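Local coordinates for L-threonine 3-dehydrogenase (Clostridioides difficile, PDB 7OL1), which probably catalyses the oxidation of the L-threonine side-chain hydroxyl with NAD+ as acceptor, at residues G32-E37 against I94-L99; K132-S137 against V244-A249; L304-A309 against W313-S318. All coordinates share one frame; numbering follows the deposited sequence.

The three contacts run in series along the chain. Interaction 1 lies at the glycine-rich turn that in this family borders the dinucleotide site; the structure is that of the apoenzyme. Interaction 2 is centred about 13 Å away on the same sheet, where H95 N and F134 O, 2.9 Å apart, probably form a hydrogen bond between neighbouring parallel strands, and I94 CG1 packs on I247 CD1 at 3.7 Å. Interaction 3, its centre about 14 Å from that of interaction 2, meets it at the end of helix 236-248, where W313 CB approaches A249 CB at 3.4 Å. Interactions 1 and 3 do not touch, their nearest atoms being about 13 Å apart.

Interaction 1: G32-E37 against I94-L99; sequences GQIGSE and IHLASL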
ATOM      1  N   GLY A  32     -21.869  -3.669 -10.129  1.00 82.25           N
ATOM      2  CA  GLY A  32     -20.903  -4.786 -10.109  1.00 84.69           C
ATOM      3  C   GLY A  32     -21.558  -6.073  -9.635  1.00 83.23           C
ATOM      4  O   GLY A  32     -22.760  -6.037  -9.308  1.00 79.35           O
ATOM      5  N   GLN A  33     -20.792  -7.166  -9.578  1.00 84.72           N
ATOM      6  CA  GLN A  33     -21.292  -8.533  -9.252  1.00 75.05           C
ATOM      7  C   GLN A  33     -21.956  -8.543  -7.866  1.00 63.72           C
ATOM      8  O   GLN A  33     -23.097  -9.068  -7.754  1.00 76.25           O
ATOM      9  CB  GLN A  33     -20.138  -9.533  -9.324  1.00 80.49           C
ATOM     10  CG  GLN A  33     -20.577 -10.991  -9.226  1.00 76.77           C
ATOM     11  CD  GLN A  33     -19.513 -11.934  -8.710  1.00 80.64           C
ATOM     12  OE1 GLN A  33     -19.718 -13.143  -8.669  1.00 80.82           O
ATOM     13  NE2 GLN A  33     -18.366 -11.401  -8.311  1.00 81.82           N
ATOM     14  N   ILE A  34     -21.260  -7.998  -6.870  1.00 48.38           N
ATOM     15  CA  ILE A  34     -21.685  -7.908  -5.443  1.00 55.50           C
ATOM     16  C   ILE A  34     -22.822  -6.885  -5.313  1.00 65.94           C
ATOM     17  O   ILE A  34     -23.863  -7.221  -4.701  1.00 73.67           O
ATOM     18  CB  ILE A  34     -20.494  -7.492  -4.549  1.00 58.58           C
ATOM     19  CG1 ILE A  34     -19.252  -8.364  -4.783  1.00 59.74           C
ATOM     20  CG2 ILE A  34     -20.907  -7.379  -3.080  1.00 54.35           C
ATOM     21  CD1 ILE A  34     -18.097  -8.088  -3.834  1.00 60.52           C
ATOM     22  N   GLY A  35     -22.624  -5.653  -5.792  1.00 69.08           N
ATOM     23  CA  GLY A  35     -23.683  -4.621  -5.742  1.00 68.36           C
ATOM     24  C   GLY A  35     -25.020  -5.099  -6.327  1.00 61.84           C
ATOM     25  O   GLY A  35     -26.088  -4.899  -5.680  1.00 57.44           O
ATOM     26  N   SER A  36     -25.006  -5.709  -7.516  1.00 56.57           N
ATOM     27  CA  SER A  36     -26.239  -6.214  -8.168  1.00 60.32           C
ATOM     28  C   SER A  36     -27.103  -6.923  -7.124  1.00 67.31           C
ATOM     29  O   SER A  36     -28.301  -6.599  -7.034  1.00 78.02           O
ATOM     30  CB  SER A  36     -25.937  -7.094  -9.322  1.00 62.38           C
ATOM     31  OG  SER A  36     -25.419  -6.313 -10.379  1.00 76.37           O
ATOM     32  N   GLU A  37     -26.515  -7.808  -6.320  1.00 64.23           N
ATOM     33  CA  GLU A  37     -27.308  -8.674  -5.411  1.00 68.09           C
ATOM     34  C   GLU A  37     -27.410  -8.032  -4.030  1.00 62.04           C
ATOM     35  O   GLU A  37     -28.420  -8.314  -3.339  1.00 69.43           O
ATOM     36  CB  GLU A  37     -26.714 -10.079  -5.356  1.00 74.83           C
ATOM     37  CG  GLU A  37     -26.247 -10.564  -6.712  1.00 79.53           C
ATOM     38  CD  GLU A  37     -26.116 -12.067  -6.780  1.00 81.37           C
ATOM     39  OE1 GLU A  37     -26.892 -12.742  -6.027  1.00 60.85           O
ATOM     40  OE2 GLU A  37     -25.250 -12.543  -7.585  1.00 75.03           O
ATOM     41  N   ILE A  94     -21.286   1.818   1.681  1.00 43.69           N
ATOM     42  CA  ILE A  94     -20.657   0.569   1.208  1.00 46.51           C
ATOM     43  C   ILE A  94     -20.003   0.898  -0.137  1.00 52.10           C
ATOM     44  O   ILE A  94     -20.667   0.809  -1.201  1.00 52.13           O
ATOM     45  CB  ILE A  94     -21.691  -0.568   1.147  1.00 48.30           C
ATOM     46  CG1 ILE A  94     -22.327  -0.799   2.520  1.00 50.52           C
ATOM     47  CG2 ILE A  94     -21.067  -1.843   0.597  1.00 49.48           C
ATOM     48  CD1 ILE A  94     -23.539  -1.677   2.481  1.00 48.89           C
ATOM     49  N   HIS A  95     -18.724   1.254  -0.064  1.00 46.44           N
ATOM     50  CA  HIS A  95     -17.867   1.653  -1.197  1.00 42.81           C
ATOM     51  C   HIS A  95     -17.411   0.447  -2.014  1.00 45.23           C
ATOM     52  O   HIS A  95     -16.226   0.134  -1.922  1.00 58.70           O
ATOM     53  CB  HIS A  95     -16.671   2.460  -0.676  1.00 44.05           C
ATOM     54  CG  HIS A  95     -15.940   3.134  -1.778  1.00 50.90           C
ATOM     55  ND1 HIS A  95     -16.596   3.936  -2.690  1.00 48.70           N
ATOM     56  CD2 HIS A  95     -14.634   3.114  -2.136  1.00 49.70           C
ATOM     57  CE1 HIS A  95     -15.713   4.377  -3.567  1.00 60.19           C
ATOM     58  NE2 HIS A  95     -14.492   3.899  -3.248  1.00 54.25           N
ATOM     59  N   LEU A  96     -18.257  -0.100  -2.895  1.00 41.63           N
ATOM     60  CA  LEU A  96     -17.843  -1.164  -3.849  1.00 43.47           C
ATOM     61  C   LEU A  96     -17.193  -0.614  -5.130  1.00 47.57           C
ATOM     62  O   LEU A  96     -16.622  -1.404  -5.883  1.00 56.11           O
ATOM     63  CB  LEU A  96     -19.028  -2.031  -4.268  1.00 42.10           C
ATOM     64  CG  LEU A  96     -20.009  -2.471  -3.192  1.00 46.93           C
ATOM     65  CD1 LEU A  96     -21.036  -3.433  -3.793  1.00 51.84           C
ATOM     66  CD2 LEU A  96     -19.297  -3.107  -2.030  1.00 51.39           C
ATOM     67  N   ALA A  97     -17.307   0.655  -5.469  1.00 58.91           N
ATOM     68  CA  ALA A  97     -16.781   1.146  -6.770  1.00 63.37           C
ATOM     69  C   ALA A  97     -15.332   0.688  -6.919  1.00 55.12           C
ATOM     70  O   ALA A  97     -14.568   0.952  -6.003  1.00 59.19           O
ATOM     71  CB  ALA A  97     -16.843   2.657  -6.855  1.00 68.57           C
ATOM     72  N   SER A  98     -14.977   0.086  -8.050  1.00 54.87           N
ATOM     73  CA  SER A  98     -13.567  -0.226  -8.416  1.00 56.42           C
ATOM     74  C   SER A  98     -13.471  -0.909  -9.793  1.00 47.36           C
ATOM     75  O   SER A  98     -14.452  -1.466 -10.284  1.00 48.97           O
ATOM     76  CB  SER A  98     -12.937  -1.102  -7.359  1.00 56.78           C
ATOM     77  OG  SER A  98     -13.769  -2.234  -7.136  1.00 61.69           O
ATOM     78  N   LEU A  99     -12.290  -0.908 -10.381  1.00 46.76           N
ATOM     79  CA  LEU A  99     -11.927  -1.880 -11.437  1.00 54.34           C
ATOM     80  C   LEU A  99     -11.271  -3.097 -10.760  1.00 56.44           C
ATOM     81  O   LEU A  99     -10.425  -2.895  -9.853  1.00 51.40           O
ATOM     82  CB  LEU A  99     -10.998  -1.183 -12.437  1.00 60.56           C
ATOM     83  CG  LEU A  99     -11.540   0.100 -13.087  1.00 64.05           C
ATOM     84  CD1 LEU A  99     -10.838   0.349 -14.406  1.00 63.50           C
ATOM     85  CD2 LEU A  99     -13.048   0.068 -13.315  1.00 62.20           C
TER
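L96 reaches one turn of helix with a single methyl: CD1 lies 3.4 Å from G35 N and 3.5 Å from G35 CA, meeting backbone where the glycine has no side chain. The same methyl touches I34 CG2 at 4.0 Å, the two side chains running at a slant to each other. With CG set opposite the carbonyl carbon (chi1 -43°), L96 extends from the end of strand 92-95 to the start of helix 33-46. G32 and G35 are the last two glycines of the GxxGxxG signature of a Rossmann fold, which in relatives brings the N-terminus of this helix to the cofactor pyrophosphate. Within that turn G32 O accepts two bonds, from S36 N at 2.9 Å and from S36 OG at 2.9 Å, the donors arriving from opposite faces of the carbonyl plane. Away from this methyl the two segments part. Beyond L96 the chain diverges from the helix, and A97, S98 and L99, all partly exposed, touch none of 32-37. S98 OG turns back to L96 O at 3.2 Å, tilted 32° from the carbonyl plane, while A97 N bonds to T28 OG1 and L99 N to N115 OD1.

Interaction 2: K132-S137 against V244-A249; sequences KFFTPS and VDLIEA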
ATOM      1  N   LYS A 132     -20.253   5.065   8.827  1.00 53.60           N
ATOM      2  CA  LYS A 132     -19.746   3.697   8.701  1.00 59.94           C
ATOM      3  C   LYS A 132     -19.240   3.591   7.269  1.00 59.01           C
ATOM      4  O   LYS A 132     -19.967   4.019   6.361  1.00 61.18           O
ATOM      5  CB  LYS A 132     -20.868   2.711   9.043  1.00 66.33           C
ATOM      6  CG  LYS A 132     -21.357   2.818  10.483  1.00 77.06           C
ATOM      7  CD  LYS A 132     -22.268   1.687  10.895  1.00 87.59           C
ATOM      8  CE  LYS A 132     -23.723   2.095  10.924  1.00 96.22           C
ATOM      9  NZ  LYS A 132     -24.043   2.853  12.157  1.00107.71           N
ATOM     10  N   PHE A 133     -18.041   3.055   7.097  1.00 51.69           N
ATOM     11  CA  PHE A 133     -17.364   2.969   5.789  1.00 50.06           C
ATOM     12  C   PHE A 133     -16.832   1.542   5.579  1.00 47.94           C
ATOM     13  O   PHE A 133     -15.798   1.135   6.148  1.00 59.29           O
ATOM     14  CB  PHE A 133     -16.307   4.076   5.678  1.00 51.13           C
ATOM     15  CG  PHE A 133     -15.882   4.273   4.245  1.00 56.40           C
ATOM     16  CD1 PHE A 133     -16.589   5.110   3.406  1.00 52.25           C
ATOM     17  CD2 PHE A 133     -14.838   3.542   3.703  1.00 58.28           C
ATOM     18  CE1 PHE A 133     -16.221   5.256   2.081  1.00 53.92           C
ATOM     19  CE2 PHE A 133     -14.486   3.677   2.371  1.00 57.38           C
ATOM     20  CZ  PHE A 133     -15.186   4.531   1.559  1.00 55.75           C
ATOM     21  N   PHE A 134     -17.531   0.797   4.738  1.00 42.52           N
ATOM     22  CA  PHE A 134     -17.155  -0.560   4.311  1.00 43.93           C
ATOM     23  C   PHE A 134     -16.521  -0.524   2.917  1.00 48.65           C
ATOM     24  O   PHE A 134     -17.184  -0.142   2.002  1.00 55.86           O
ATOM     25  CB  PHE A 134     -18.378  -1.459   4.313  1.00 45.59           C
ATOM     26  CG  PHE A 134     -18.057  -2.894   4.005  1.00 54.67           C
ATOM     27  CD1 PHE A 134     -17.930  -3.318   2.690  1.00 61.92           C
ATOM     28  CD2 PHE A 134     -17.846  -3.798   5.024  1.00 56.49           C
ATOM     29  CE1 PHE A 134     -17.636  -4.633   2.396  1.00 61.99           C
ATOM     30  CE2 PHE A 134     -17.544  -5.114   4.732  1.00 61.37           C
ATOM     31  CZ  PHE A 134     -17.448  -5.528   3.422  1.00 66.19           C
ATOM     32  N   THR A 135     -15.280  -0.993   2.802  1.00 51.33           N
ATOM     33  CA  THR A 135     -14.547  -1.252   1.550  1.00 50.37           C
ATOM     34  C   THR A 135     -14.210  -2.736   1.454  1.00 50.61           C
ATOM     35  O   THR A 135     -13.554  -3.284   2.319  1.00 54.17           O
ATOM     36  CB  THR A 135     -13.199  -0.536   1.558  1.00 54.87           C
ATOM     37  OG1 THR A 135     -13.322   0.638   2.367  1.00 58.26           O
ATOM     38  CG2 THR A 135     -12.696  -0.274   0.156  1.00 52.61           C
ATOM     39  N   PRO A 136     -14.600  -3.431   0.381  1.00 52.83           N
ATOM     40  CA  PRO A 136     -14.159  -4.793   0.164  1.00 51.98           C
ATOM     41  C   PRO A 136     -12.722  -4.788  -0.350  1.00 49.89           C
ATOM     42  O   PRO A 136     -12.369  -3.850  -0.983  1.00 56.68           O
ATOM     43  CB  PRO A 136     -15.095  -5.320  -0.919  1.00 53.49           C
ATOM     44  CG  PRO A 136     -15.525  -4.094  -1.688  1.00 54.51           C
ATOM     45  CD  PRO A 136     -15.450  -2.936  -0.712  1.00 59.18           C
ATOM     46  N   SER A 137     -11.961  -5.807   0.048  1.00 55.57           N
ATOM     47  CA  SER A 137     -10.581  -6.136  -0.380  1.00 51.12           C
ATOM     48  C   SER A 137     -10.640  -7.518  -1.011  1.00 47.49           C
ATOM     49  O   SER A 137     -11.753  -7.920  -1.328  1.00 54.86           O
ATOM     50  CB  SER A 137      -9.626  -6.063   0.768  1.00 49.08           C
ATOM     51  OG  SER A 137      -8.296  -6.156   0.296  1.00 48.59           O
ATOM     52  N   VAL A 244     -23.025  -7.486   6.018  1.00 57.06           N
ATOM     53  CA  VAL A 244     -23.985  -6.976   7.042  1.00 58.42           C
ATOM     54  C   VAL A 244     -23.488  -7.332   8.449  1.00 57.69           C
ATOM     55  O   VAL A 244     -23.391  -6.394   9.318  1.00 53.68           O
ATOM     56  CB  VAL A 244     -25.396  -7.522   6.783  1.00 60.88           C
ATOM     57  CG1 VAL A 244     -26.402  -6.890   7.729  1.00 62.60           C
ATOM     58  CG2 VAL A 244     -25.803  -7.304   5.335  1.00 57.44           C
ATOM     59  N   ASP A 245     -23.203  -8.624   8.682  1.00 58.13           N
ATOM     60  CA  ASP A 245     -22.749  -9.129  10.012  1.00 62.50           C
ATOM     61  C   ASP A 245     -21.606  -8.220  10.478  1.00 58.14           C
ATOM     62  O   ASP A 245     -21.735  -7.649  11.595  1.00 55.90           O
ATOM     63  CB  ASP A 245     -22.407 -10.626   9.995  1.00 69.54           C
ATOM     64  CG  ASP A 245     -23.592 -11.568   9.742  1.00 78.51           C
ATOM     65  OD1 ASP A 245     -24.758 -11.177  10.029  1.00 76.63           O
ATOM     66  OD2 ASP A 245     -23.348 -12.694   9.238  1.00 74.29           O
ATOM     67  N   LEU A 246     -20.619  -7.968   9.602  1.00 58.31           N
ATOM     68  CA  LEU A 246     -19.423  -7.147   9.954  1.00 57.12           C
ATOM     69  C   LEU A 246     -19.796  -5.666  10.090  1.00 56.60           C
ATOM     70  O   LEU A 246     -19.310  -5.044  11.073  1.00 52.53           O
ATOM     71  CB  LEU A 246     -18.258  -7.345   8.972  1.00 53.00           C
ATOM     72  CG  LEU A 246     -17.081  -6.382   9.197  1.00 54.68           C
ATOM     73  CD1 LEU A 246     -16.591  -6.424  10.634  1.00 45.97           C
ATOM     74  CD2 LEU A 246     -15.928  -6.629   8.232  1.00 55.55           C
ATOM     75  N   ILE A 247     -20.589  -5.081   9.183  1.00 56.97           N
ATOM     76  CA  ILE A 247     -20.878  -3.609   9.283  1.00 61.26           C
ATOM     77  C   ILE A 247     -21.452  -3.296  10.679  1.00 60.16           C
ATOM     78  O   ILE A 247     -21.035  -2.245  11.284  1.00 53.80           O
ATOM     79  CB  ILE A 247     -21.768  -3.073   8.134  1.00 55.86           C
ATOM     80  CG1 ILE A 247     -20.937  -2.766   6.883  1.00 56.08           C
ATOM     81  CG2 ILE A 247     -22.509  -1.826   8.588  1.00 58.81           C
ATOM     82  CD1 ILE A 247     -21.684  -2.827   5.571  1.00 56.16           C
ATOM     83  N   GLU A 248     -22.321  -4.202  11.161  1.00 65.81           N
ATOM     84  CA  GLU A 248     -23.210  -4.030  12.344  1.00 74.16           C
ATOM     85  C   GLU A 248     -22.614  -4.667  13.602  1.00 68.16           C
ATOM     86  O   GLU A 248     -23.192  -4.461  14.675  1.00 72.50           O
ATOM     87  CB  GLU A 248     -24.583  -4.638  12.053  1.00 76.79           C
ATOM     88  CG  GLU A 248     -25.250  -3.980  10.861  1.00 83.71           C
ATOM     89  CD  GLU A 248     -26.763  -4.017  10.854  1.00 85.75           C
ATOM     90  OE1 GLU A 248     -27.321  -5.140  10.848  1.00 81.50           O
ATOM     91  OE2 GLU A 248     -27.376  -2.925  10.830  1.00 84.17           O
ATOM     92  N   ALA A 249     -21.509  -5.399  13.485  1.00 59.85           N
ATOM     93  CA  ALA A 249     -20.849  -6.057  14.625  1.00 61.00           C
ATOM     94  C   ALA A 249     -20.500  -5.038  15.710  1.00 61.97           C
ATOM     95  O   ALA A 249     -20.250  -3.874  15.430  1.00 62.58           O
ATOM     96  CB  ALA A 249     -19.626  -6.794  14.158  1.00 61.71           C
TER
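Strand 132-134 and the last turn of helix 236-248 run roughly antiparallel, their segment axes 9.7 Å apart at an angle of 146°, and F134 and I247 face each other with CA atoms 6.9 Å apart. F134 and I247 together carry most of the contact. The CG of F134 stands anti to the backbone N (chi1 -175°), which extends the ring from the strand toward the helix. There I247 CG1 lies 3.8 Å from F134 CD2 in an oblique approach, and I247 CD1 settles at 3.8 Å against F134 CB, so the isoleucine packs at the base of the aromatic group. L246 comes instead to the outer part of the ring: its CD2 sits at the edge, near the ring plane, 4.1 Å from F134 CE2. Both aliphatic side chains cross the phenylalanine at about a right angle. At the start of the strand the aliphatic part of K132 lies beside I247, CD 4.2 Å from its CG2, before the chain bends. The ammonium ends 6.8 Å from E248, NZ to OE2, too far for a salt bridge, though some longer-range attraction is possible. R186 NH1 bonds both L246 O and A249 O near the C-terminal end of the helix. The contact thus joins a central parallel strand of the Rossmann-type sheet, held between strands 92-95 and 184-194, to a helix covering one of its faces; F133 points to the opposite face and packs on helix 108-129.

Interaction 3: L304-A309 against W313-S318; sequences LDSSSA and WNFKFS
The indole of W313 has A309 O over one face, 3.5 Å above its plane, and on that same face F315 CB, 3.7 Å above the plane; both are displaced toward the rim. A309 CB adds a contact with W313 CZ2 at 3.8 Å. The W313 ring also makes an edge-to-face pair with F260. The ring of F315 meets A309 CB and S306 CB obliquely, S306 CB lying 3.8 Å from F315 CD2. W313 has CG between its backbone N and carbonyl carbon (chi1 51°), which folds the indole back under the final turn of helix 307-313. That turn ends around A309 O, which accepts W313 N at 3.1 Å in a fairly straight bond and N314 N at 3.3 Å in a weak one. N314 then takes a positive phi of 67°, breaking the helix and sending the chain back past A309, so that F315 CB reaches A309 CB at 3.7 Å. At the other end the helix is entered through an Asx turn: D305 OD1 receives S307 N at 3.1 Å, the donor standing 57° out of the carboxylate plane. Helix 236-248 packs against both aromatic residues, through D245 and L246 at W313 and S242 at F315.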
ATOM      1  N   LEU A 304      -7.535 -19.708   3.207  1.00 59.85           N
ATOM      2  CA  LEU A 304      -7.221 -18.628   4.177  1.00 58.83           C
ATOM      3  C   LEU A 304      -7.753 -19.055   5.536  1.00 56.82           C
ATOM      4  O   LEU A 304      -8.701 -19.899   5.582  1.00 52.38           O
ATOM      5  CB  LEU A 304      -7.891 -17.291   3.810  1.00 71.98           C
ATOM      6  CG  LEU A 304      -7.788 -16.769   2.375  1.00 69.46           C
ATOM      7  CD1 LEU A 304      -8.925 -15.794   2.101  1.00 72.64           C
ATOM      8  CD2 LEU A 304      -6.449 -16.095   2.113  1.00 66.27           C
ATOM      9  N   ASP A 305      -7.263 -18.376   6.572  1.00 50.16           N
ATOM     10  CA  ASP A 305      -7.686 -18.588   7.969  1.00 52.95           C
ATOM     11  C   ASP A 305      -8.657 -17.478   8.390  1.00 53.35           C
ATOM     12  O   ASP A 305      -8.191 -16.397   8.788  1.00 55.39           O
ATOM     13  CB  ASP A 305      -6.437 -18.719   8.859  1.00 58.40           C
ATOM     14  CG  ASP A 305      -6.736 -18.998  10.320  1.00 54.75           C
ATOM     15  OD1 ASP A 305      -7.908 -19.314  10.624  1.00 59.04           O
ATOM     16  OD2 ASP A 305      -5.819 -18.851  11.145  1.00 68.06           O
ATOM     17  N   SER A 306      -9.948 -17.813   8.463  1.00 58.85           N
ATOM     18  CA  SER A 306     -11.059 -16.933   8.924  1.00 54.51           C
ATOM     19  C   SER A 306     -11.100 -16.740  10.446  1.00 56.62           C
ATOM     20  O   SER A 306     -12.065 -16.083  10.943  1.00 55.30           O
ATOM     21  CB  SER A 306     -12.401 -17.447   8.446  1.00 56.48           C
ATOM     22  OG  SER A 306     -12.312 -18.703   7.779  1.00 71.38           O
ATOM     23  N   SER A 307     -10.132 -17.242  11.203  1.00 60.53           N
ATOM     24  CA  SER A 307     -10.249 -17.261  12.690  1.00 62.80           C
ATOM     25  C   SER A 307     -10.508 -15.845  13.213  1.00 57.50           C
ATOM     26  O   SER A 307     -11.488 -15.668  13.969  1.00 61.55           O
ATOM     27  CB  SER A 307      -9.042 -17.853  13.392  1.00 69.30           C
ATOM     28  OG  SER A 307      -8.790 -19.173  12.963  1.00 60.26           O
ATOM     29  N   SER A 308      -9.670 -14.862  12.862  1.00 56.21           N
ATOM     30  CA  SER A 308      -9.835 -13.496  13.434  1.00 58.67           C
ATOM     31  C   SER A 308     -11.293 -13.081  13.201  1.00 61.10           C
ATOM     32  O   SER A 308     -11.936 -12.583  14.171  1.00 49.90           O
ATOM     33  CB  SER A 308      -8.868 -12.505  12.876  1.00 56.74           C
ATOM     34  OG  SER A 308      -7.544 -13.007  12.900  1.00 63.94           O
ATOM     35  N   ALA A 309     -11.809 -13.353  11.987  1.00 58.19           N
ATOM     36  CA  ALA A 309     -13.180 -12.993  11.568  1.00 58.40           C
ATOM     37  C   ALA A 309     -14.140 -13.663  12.536  1.00 60.98           C
ATOM     38  O   ALA A 309     -14.965 -12.927  13.163  1.00 56.52           O
ATOM     39  CB  ALA A 309     -13.458 -13.404  10.144  1.00 63.40           C
ATOM     40  N   TRP A 313     -16.147 -10.980  15.290  1.00 56.25           N
ATOM     41  CA  TRP A 313     -17.514 -10.537  14.888  1.00 59.73           C
ATOM     42  C   TRP A 313     -18.342 -11.739  14.426  1.00 65.68           C
ATOM     43  O   TRP A 313     -19.419 -11.529  13.847  1.00 64.25           O
ATOM     44  CB  TRP A 313     -17.464  -9.428  13.807  1.00 59.34           C
ATOM     45  CG  TRP A 313     -16.614  -9.697  12.597  1.00 50.53           C
ATOM     46  CD1 TRP A 313     -15.272  -9.436  12.452  1.00 56.09           C
ATOM     47  CD2 TRP A 313     -17.046 -10.220  11.331  1.00 42.28           C
ATOM     48  NE1 TRP A 313     -14.838  -9.795  11.195  1.00 53.27           N
ATOM     49  CE2 TRP A 313     -15.914 -10.281  10.489  1.00 44.32           C
ATOM     50  CE3 TRP A 313     -18.270 -10.631  10.819  1.00 48.09           C
ATOM     51  CZ2 TRP A 313     -15.978 -10.756   9.183  1.00 44.87           C
ATOM     52  CZ3 TRP A 313     -18.339 -11.069   9.508  1.00 49.76           C
ATOM     53  CH2 TRP A 313     -17.206 -11.138   8.706  1.00 46.77           C
ATOM     54  N   ASN A 314     -17.863 -12.952  14.691  1.00 65.47           N
ATOM     55  CA  ASN A 314     -18.684 -14.179  14.589  1.00 64.26           C
ATOM     56  C   ASN A 314     -19.052 -14.411  13.121  1.00 61.54           C
ATOM     57  O   ASN A 314     -20.226 -14.738  12.812  1.00 60.29           O
ATOM     58  CB  ASN A 314     -19.897 -14.093  15.519  1.00 67.09           C
ATOM     59  CG  ASN A 314     -20.625 -15.416  15.621  1.00 73.40           C
ATOM     60  OD1 ASN A 314     -20.086 -16.475  15.285  1.00 77.61           O
ATOM     61  ND2 ASN A 314     -21.874 -15.359  16.037  1.00 77.21           N
ATOM     62  N   PHE A 315     -18.072 -14.279  12.233  1.00 63.03           N
ATOM     63  CA  PHE A 315     -18.229 -14.712  10.822  1.00 61.41           C
ATOM     64  C   PHE A 315     -18.853 -16.115  10.830  1.00 59.32           C
ATOM     65  O   PHE A 315     -18.346 -17.029  11.486  1.00 73.03           O
ATOM     66  CB  PHE A 315     -16.899 -14.630  10.076  1.00 57.01           C
ATOM     67  CG  PHE A 315     -16.896 -15.332   8.743  1.00 51.67           C
ATOM     68  CD1 PHE A 315     -17.684 -14.877   7.700  1.00 56.02           C
ATOM     69  CD2 PHE A 315     -16.078 -16.425   8.521  1.00 49.54           C
ATOM     70  CE1 PHE A 315     -17.647 -15.501   6.458  1.00 62.34           C
ATOM     71  CE2 PHE A 315     -16.043 -17.059   7.285  1.00 58.05           C
ATOM     72  CZ  PHE A 315     -16.821 -16.589   6.249  1.00 68.57           C
ATOM     73  N   LYS A 316     -19.967 -16.256  10.131  1.00 66.35           N
ATOM     74  CA  LYS A 316     -20.757 -17.499  10.006  1.00 66.81           C
ATOM     75  C   LYS A 316     -20.790 -17.791   8.509  1.00 62.03           C
ATOM     76  O   LYS A 316     -20.159 -17.052   7.783  1.00 74.15           O
ATOM     77  CB  LYS A 316     -22.071 -17.226  10.744  1.00 80.56           C
ATOM     78  CG  LYS A 316     -23.206 -18.257  10.695  1.00 93.65           C
ATOM     79  CD  LYS A 316     -24.423 -17.790  11.510  1.00 98.91           C
ATOM     80  CE  LYS A 316     -24.056 -16.687  12.498  1.00104.17           C
ATOM     81  NZ  LYS A 316     -25.156 -16.311  13.415  1.00109.93           N
ATOM     82  N   PHE A 317     -21.403 -18.888   8.088  1.00 75.69           N
ATOM     83  CA  PHE A 317     -21.660 -19.212   6.663  1.00 79.82           C
ATOM     84  C   PHE A 317     -22.432 -20.535   6.574  1.00 79.98           C
ATOM     85  O   PHE A 317     -22.312 -21.334   7.503  1.00 91.47           O
ATOM     86  CB  PHE A 317     -20.345 -19.229   5.892  1.00 68.92           C
ATOM     87  CG  PHE A 317     -19.523 -20.469   6.060  1.00 72.32           C
ATOM     88  CD1 PHE A 317     -19.742 -21.567   5.241  1.00 72.67           C
ATOM     89  CD2 PHE A 317     -18.502 -20.520   6.997  1.00 73.55           C
ATOM     90  CE1 PHE A 317     -18.936 -22.693   5.345  1.00 71.77           C
ATOM     91  CE2 PHE A 317     -17.698 -21.644   7.096  1.00 68.25           C
ATOM     92  CZ  PHE A 317     -17.908 -22.720   6.261  1.00 67.71           C
ATOM     93  N   SER A 318     -23.183 -20.736   5.484  1.00 80.73           N
ATOM     94  CA  SER A 318     -24.276 -21.740   5.357  1.00 71.79           C
ATOM     95  C   SER A 318     -23.991 -22.763   4.256  1.00 70.79           C
ATOM     96  O   SER A 318     -24.454 -23.898   4.416  1.00 81.72           O
ATOM     97  CB  SER A 318     -25.611 -21.068   5.142  1.00 67.62           C
ATOM     98  OG  SER A 318     -25.968 -20.294   6.289  1.00 65.33           O
TER